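Local coordinates for protein acetyl-CoA C-acetyltransferase (Syntrophomonas wolfei subsp. wolfei, PDB 7N7Z) that probably catalyses the joining of two acetyl-CoA molecules into acetoacetyl-CoA, and the reverse thiolytic cleavage, as a thiolase-family acetyltransferase, at residues B[16-21]-B[254-259]; B[249-254]-B[320-325]. One frame throughout, in Å; residues are numbered along the deposited sequence.

Both interactions use the chain around Asn254, which they share: strand 254-264 begins there, and the loop that leads into it holds residues 249-253. In interaction 1 the start of that strand pairs with the end of strand 8-20, inside the N-terminal thiolase range. In interaction 2 the loop meets residues 320-325, in the C-terminal thiolase range, just after strand 316-319 and at the start of helix 324-336. The order along the chain is 16-21, 249-254, 254-259, 320-325, so the segments alternate. The centres are about 15 Å apart; the shared piece of chain passes close to the predicted catalytic residue His358, while its partner 320-325 lies beside Cys388, joining both halves of the subunit.

Interaction 1 of 2, residues B[16-21]-B[254-259]; sequences TPIGRY and NDCAAA
Gly19 O is held by two donors that come from opposite faces of its carbonyl plane: the side-chain amide Asn254 ND2 at 3.2 Å and the backbone Asp255 N at 3.1 Å. Asn254 suits this place because its amide can give a hydrogen to Gly19 O, which lies almost in the amide plane, while its OD1 accepts from the backbone N of His358, itself the predicted active-site proton acceptor. The return bond, Gly19 N to Asp255 O at 2.9 Å, completes an antiparallel hydrogen-bonded pair. Lacking a side chain, Gly19 adds no bulk to the face where Asp255 stands; there Asp255 OD2 accepts from Ser123 OG and from a water that also bridges to Arg20 O. Ile18 crosses Asn254 obliquely, its CG2 lying 3.5 Å from Asn254 CB, and its CG1 packs against Cys256 SG. At the other end Thr16 N bonds to Ala257 O at 2.9 Å. Thr16 OG1, turned between the backbone N and the carbonyl carbon (chi1 73°), accepts from Ala257 N at 3.2 Å and donates to Pro17 O, so a hydroxyl stands in for a strand carbonyl. Strand 113-121 bonds the far edge of strand 254-264 through Glu120 and Ala118. Helix 30-45 packs on Thr16 and Ala257 with Leu33, whereas helix 360-378 meets Ile18 through Arg366 and Ala258 through Leu365.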
loop_
_atom_site.group_PDB
_atom_site.type_symbol
_atom_site.label_atom_id
_atom_site.label_comp_id
_atom_site.label_asym_id
_atom_site.label_seq_id
_atom_site.Cartn_x
_atom_site.Cartn_y
_atom_site.Cartn_z
ATOM N N THR B 16 2.283 24.718 21.177
ATOM C CA THR B 16 2.779 23.538 21.861
ATOM C C THR B 16 4.296 23.513 21.765
ATOM O O THR B 16 4.898 24.290 21.019
ATOM C CB THR B 16 2.175 22.278 21.247
ATOM O OG1 THR B 16 2.771 22.032 19.967
ATOM C CG2 THR B 16 0.667 22.425 21.082
ATOM N N PRO B 17 4.956 22.641 22.522
ATOM C CA PRO B 17 6.387 22.424 22.299
ATOM C C PRO B 17 6.629 21.897 20.893
ATOM O O PRO B 17 5.748 21.313 20.259
ATOM C CB PRO B 17 6.768 21.387 23.363
ATOM C CG PRO B 17 5.703 21.491 24.405
ATOM C CD PRO B 17 4.449 21.854 23.661
ATOM N N ILE B 18 7.841 22.122 20.400
ATOM C CA ILE B 18 8.252 21.621 19.093
ATOM C C ILE B 18 8.887 20.253 19.310
ATOM O O ILE B 18 10.001 20.149 19.829
ATOM C CB ILE B 18 9.213 22.589 18.392
ATOM C CG1 ILE B 18 8.551 23.962 18.241
ATOM C CG2 ILE B 18 9.618 22.043 17.026
ATOM C CD1 ILE B 18 9.438 25.012 17.609
ATOM N N GLY B 19 8.170 19.199 18.917
ATOM C CA GLY B 19 8.635 17.851 19.143
ATOM C C GLY B 19 9.526 17.334 18.027
ATOM O O GLY B 19 9.495 17.819 16.899
ATOM N N ARG B 20 10.327 16.328 18.369
ATOM C CA ARG B 20 11.207 15.703 17.395
ATOM C C ARG B 20 10.409 14.841 16.426
ATOM O O ARG B 20 9.369 14.275 16.773
ATOM C CB ARG B 20 12.252 14.836 18.096
ATOM C CG ARG B 20 13.546 15.549 18.440
ATOM C CD ARG B 20 14.492 14.612 19.183
ATOM N NE ARG B 20 15.650 15.309 19.732
ATOM C CZ ARG B 20 16.899 15.163 19.306
ATOM N NH1 ARG B 20 17.202 14.362 18.297
ATOM N NH2 ARG B 20 17.871 15.837 19.913
ATOM N N TYR B 21 10.911 14.743 15.197
ATOM C CA TYR B 21 10.359 13.806 14.228
ATOM C C TYR B 21 10.301 12.414 14.835
ATOM O O TYR B 21 11.334 11.837 15.186
ATOM C CB TYR B 21 11.216 13.799 12.962
ATOM C CG TYR B 21 10.730 12.865 11.876
ATOM C CD1 TYR B 21 9.422 12.922 11.415
ATOM C CD2 TYR B 21 11.587 11.935 11.301
ATOM C CE1 TYR B 21 8.978 12.076 10.421
ATOM C CE2 TYR B 21 11.151 11.084 10.303
ATOM C CZ TYR B 21 9.848 11.160 9.866
ATOM O OH TYR B 21 9.413 10.312 8.872
ATOM N N ASN B 254 9.752 18.257 12.401
ATOM C CA ASN B 254 9.250 18.426 13.758
ATOM C C ASN B 254 7.737 18.580 13.769
ATOM O O ASN B 254 7.116 18.917 12.758
ATOM C CB ASN B 254 9.896 19.643 14.429
ATOM C CG ASN B 254 11.402 19.630 14.324
ATOM O OD1 ASN B 254 11.981 20.290 13.462
ATOM N ND2 ASN B 254 12.048 18.856 15.189
ATOM N N ASP B 255 7.159 18.344 14.945
ATOM C CA ASP B 255 5.729 18.473 15.187
ATOM C C ASP B 255 5.456 19.705 16.039
ATOM O O ASP B 255 6.218 20.011 16.964
ATOM C CB ASP B 255 5.182 17.230 15.901
ATOM C CG ASP B 255 5.540 15.939 15.190
ATOM O OD1 ASP B 255 5.631 15.947 13.944
ATOM O OD2 ASP B 255 5.728 14.915 15.882
ATOM N N CYS B 256 4.362 20.404 15.738
ATOM C CA CYS B 256 3.966 21.554 16.542
ATOM C C CYS B 256 2.623 22.082 16.062
ATOM O O CYS B 256 2.210 21.844 14.924
ATOM C CB CYS B 256 5.005 22.678 16.480
ATOM S SG CYS B 256 4.610 24.079 17.548
ATOM N N ALA B 257 1.958 22.819 16.952
ATOM C CA ALA B 257 0.751 23.559 16.625
ATOM C C ALA B 257 0.792 24.901 17.341
ATOM O O ALA B 257 1.155 24.972 18.519
ATOM C CB ALA B 257 -0.518 22.794 17.023
ATOM N N ALA B 258 0.435 25.957 16.619
ATOM C CA ALA B 258 0.285 27.290 17.181
ATOM C C ALA B 258 -1.117 27.803 16.881
ATOM O O ALA B 258 -1.778 27.349 15.942
ATOM C CB ALA B 258 1.332 28.259 16.618
ATOM N N ALA B 259 -1.573 28.752 17.693
ATOM C CA ALA B 259 -2.894 29.331 17.505
ATOM C C ALA B 259 -2.889 30.769 17.999
ATOM O O ALA B 259 -2.054 31.164 18.816
ATOM C CB ALA B 259 -3.972 28.520 18.232
HETATM O O HOH W 1 7.370 14.827 18.305
#

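Interaction 2 of 2, residues B[249-254]-B[320-325]; sequences NASGIN and NEAFAA
Ala322 O is gripped twice by one residue, Ser251, whose backbone N donates to it over 2.7 Å and whose OG does so over 2.8 Å. The hydroxyl lies in the carbonyl plane and on a lone pair, while the amide comes in tilted 29° from that plane. Serine suits the position because its short side chain, with OG between the backbone N and the carbonyl carbon (chi1 67°), curls back to the acceptor its own N-H already uses. One residue along, the methyl of Ala250 sits at the edge of the Phe323 ring, near its plane, with CB 3.3 Å from Phe323 CD2; the small side chain matches this tight approach. Met161 and Ala165 of helix 161-172 also pack on the ring. Phe323 is the N-cap of helix 324-336, yet its side chain offers no acceptor. Instead Asn249 O takes up the first-turn amide Ala324 N at 3.0 Å, nearly in line with the C=O bond. Asn249 CB rests 4.0 Å from Ala324 CB, and its amide is occupied by its own loop, with OD1 accepting from Thr246 N and ND2 donating to Val244 O. Residues 320-323 form the Asn-Glu-Ala-Phe motif of thiolases, whose asparagine in related enzymes contributes to the catalytic site; here the predicted active-site residues His358 and Cys388 lie close to Ser251 and Ala322 respectively.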
loop_
_atom_site.group_PDB
_atom_site.type_symbol
_atom_site.label_atom_id
_atom_site.label_comp_id
_atom_site.label_asym_id
_atom_site.label_seq_id
_atom_site.Cartn_x
_atom_site.Cartn_y
_atom_site.Cartn_z
ATOM N N ASN B 249 23.200 21.826 10.615
ATOM C CA ASN B 249 23.048 23.191 10.129
ATOM C C ASN B 249 21.814 23.367 9.254
ATOM O O ASN B 249 21.629 24.442 8.675
ATOM C CB ASN B 249 24.303 23.629 9.364
ATOM C CG ASN B 249 24.562 22.795 8.124
ATOM O OD1 ASN B 249 23.653 22.178 7.570
ATOM N ND2 ASN B 249 25.812 22.779 7.678
ATOM N N ALA B 250 20.974 22.343 9.146
ATOM C CA ALA B 250 19.703 22.425 8.442
ATOM C C ALA B 250 18.566 22.315 9.447
ATOM O O ALA B 250 18.672 21.589 10.441
ATOM C CB ALA B 250 19.580 21.317 7.392
ATOM N N SER B 251 17.483 23.042 9.192
ATOM C CA SER B 251 16.310 22.933 10.044
ATOM C C SER B 251 15.773 21.506 10.000
ATOM O O SER B 251 15.940 20.785 9.013
ATOM C CB SER B 251 15.234 23.924 9.607
ATOM O OG SER B 251 14.718 23.593 8.331
ATOM N N GLY B 252 15.124 21.097 11.086
ATOM C CA GLY B 252 14.721 19.720 11.257
ATOM C C GLY B 252 13.303 19.438 10.796
ATOM O O GLY B 252 12.607 20.282 10.230
ATOM N N ILE B 253 12.886 18.202 11.044
ATOM C CA ILE B 253 11.525 17.733 10.812
ATOM C C ILE B 253 10.885 17.588 12.186
ATOM O O ILE B 253 11.434 16.904 13.060
ATOM C CB ILE B 253 11.519 16.407 10.034
ATOM C CG1 ILE B 253 12.078 16.614 8.619
ATOM C CG2 ILE B 253 10.122 15.819 9.963
ATOM C CD1 ILE B 253 13.600 16.657 8.546
ATOM N N ASN B 254 9.752 18.257 12.401
ATOM C CA ASN B 254 9.250 18.426 13.758
ATOM C C ASN B 254 7.737 18.580 13.769
ATOM O O ASN B 254 7.116 18.917 12.758
ATOM C CB ASN B 254 9.896 19.643 14.429
ATOM C CG ASN B 254 11.402 19.630 14.324
ATOM O OD1 ASN B 254 11.981 20.290 13.462
ATOM N ND2 ASN B 254 12.048 18.856 15.189
ATOM N N ASN B 320 12.893 32.951 10.362
ATOM C CA ASN B 320 13.065 31.507 10.421
ATOM C C ASN B 320 14.329 31.088 9.680
ATOM O O ASN B 320 14.531 31.449 8.517
ATOM C CB ASN B 320 11.848 30.805 9.822
ATOM C CG ASN B 320 11.889 29.301 10.014
ATOM O OD1 ASN B 320 12.035 28.811 11.134
ATOM N ND2 ASN B 320 11.765 28.561 8.919
ATOM N N GLU B 321 15.181 30.327 10.361
ATOM C CA GLU B 321 16.396 29.781 9.761
ATOM C C GLU B 321 16.068 28.392 9.228
ATOM O O GLU B 321 16.034 27.418 9.983
ATOM C CB GLU B 321 17.532 29.727 10.779
ATOM C CG GLU B 321 17.855 31.052 11.463
ATOM C CD GLU B 321 18.704 30.872 12.710
ATOM O OE1 GLU B 321 18.734 29.747 13.253
ATOM O OE2 GLU B 321 19.345 31.853 13.146
ATOM N N ALA B 322 15.813 28.299 7.921
ATOM C CA ALA B 322 15.591 26.995 7.306
ATOM C C ALA B 322 16.902 26.238 7.135
ATOM O O ALA B 322 16.976 25.039 7.427
ATOM C CB ALA B 322 14.891 27.159 5.956
ATOM N N PHE B 323 17.939 26.922 6.655
ATOM C CA PHE B 323 19.277 26.363 6.563
ATOM C C PHE B 323 20.273 27.480 6.832
ATOM O O PHE B 323 20.017 28.645 6.514
ATOM C CB PHE B 323 19.541 25.731 5.190
ATOM C CG PHE B 323 18.463 24.785 4.739
ATOM C CD1 PHE B 323 17.378 25.246 4.012
ATOM C CD2 PHE B 323 18.534 23.436 5.043
ATOM C CE1 PHE B 323 16.385 24.379 3.597
ATOM C CE2 PHE B 323 17.544 22.566 4.631
ATOM C CZ PHE B 323 16.468 23.037 3.908
ATOM N N ALA B 324 21.409 27.119 7.432
ATOM C CA ALA B 324 22.428 28.118 7.739
ATOM C C ALA B 324 22.856 28.863 6.480
ATOM O O ALA B 324 22.938 30.097 6.470
ATOM C CB ALA B 324 23.631 27.453 8.409
ATOM N N ALA B 325 23.132 28.123 5.403
ATOM C CA ALA B 325 23.470 28.763 4.136
ATOM C C ALA B 325 22.340 29.665 3.660
ATOM O O ALA B 325 22.585 30.745 3.108
ATOM C CB ALA B 325 23.785 27.703 3.080
#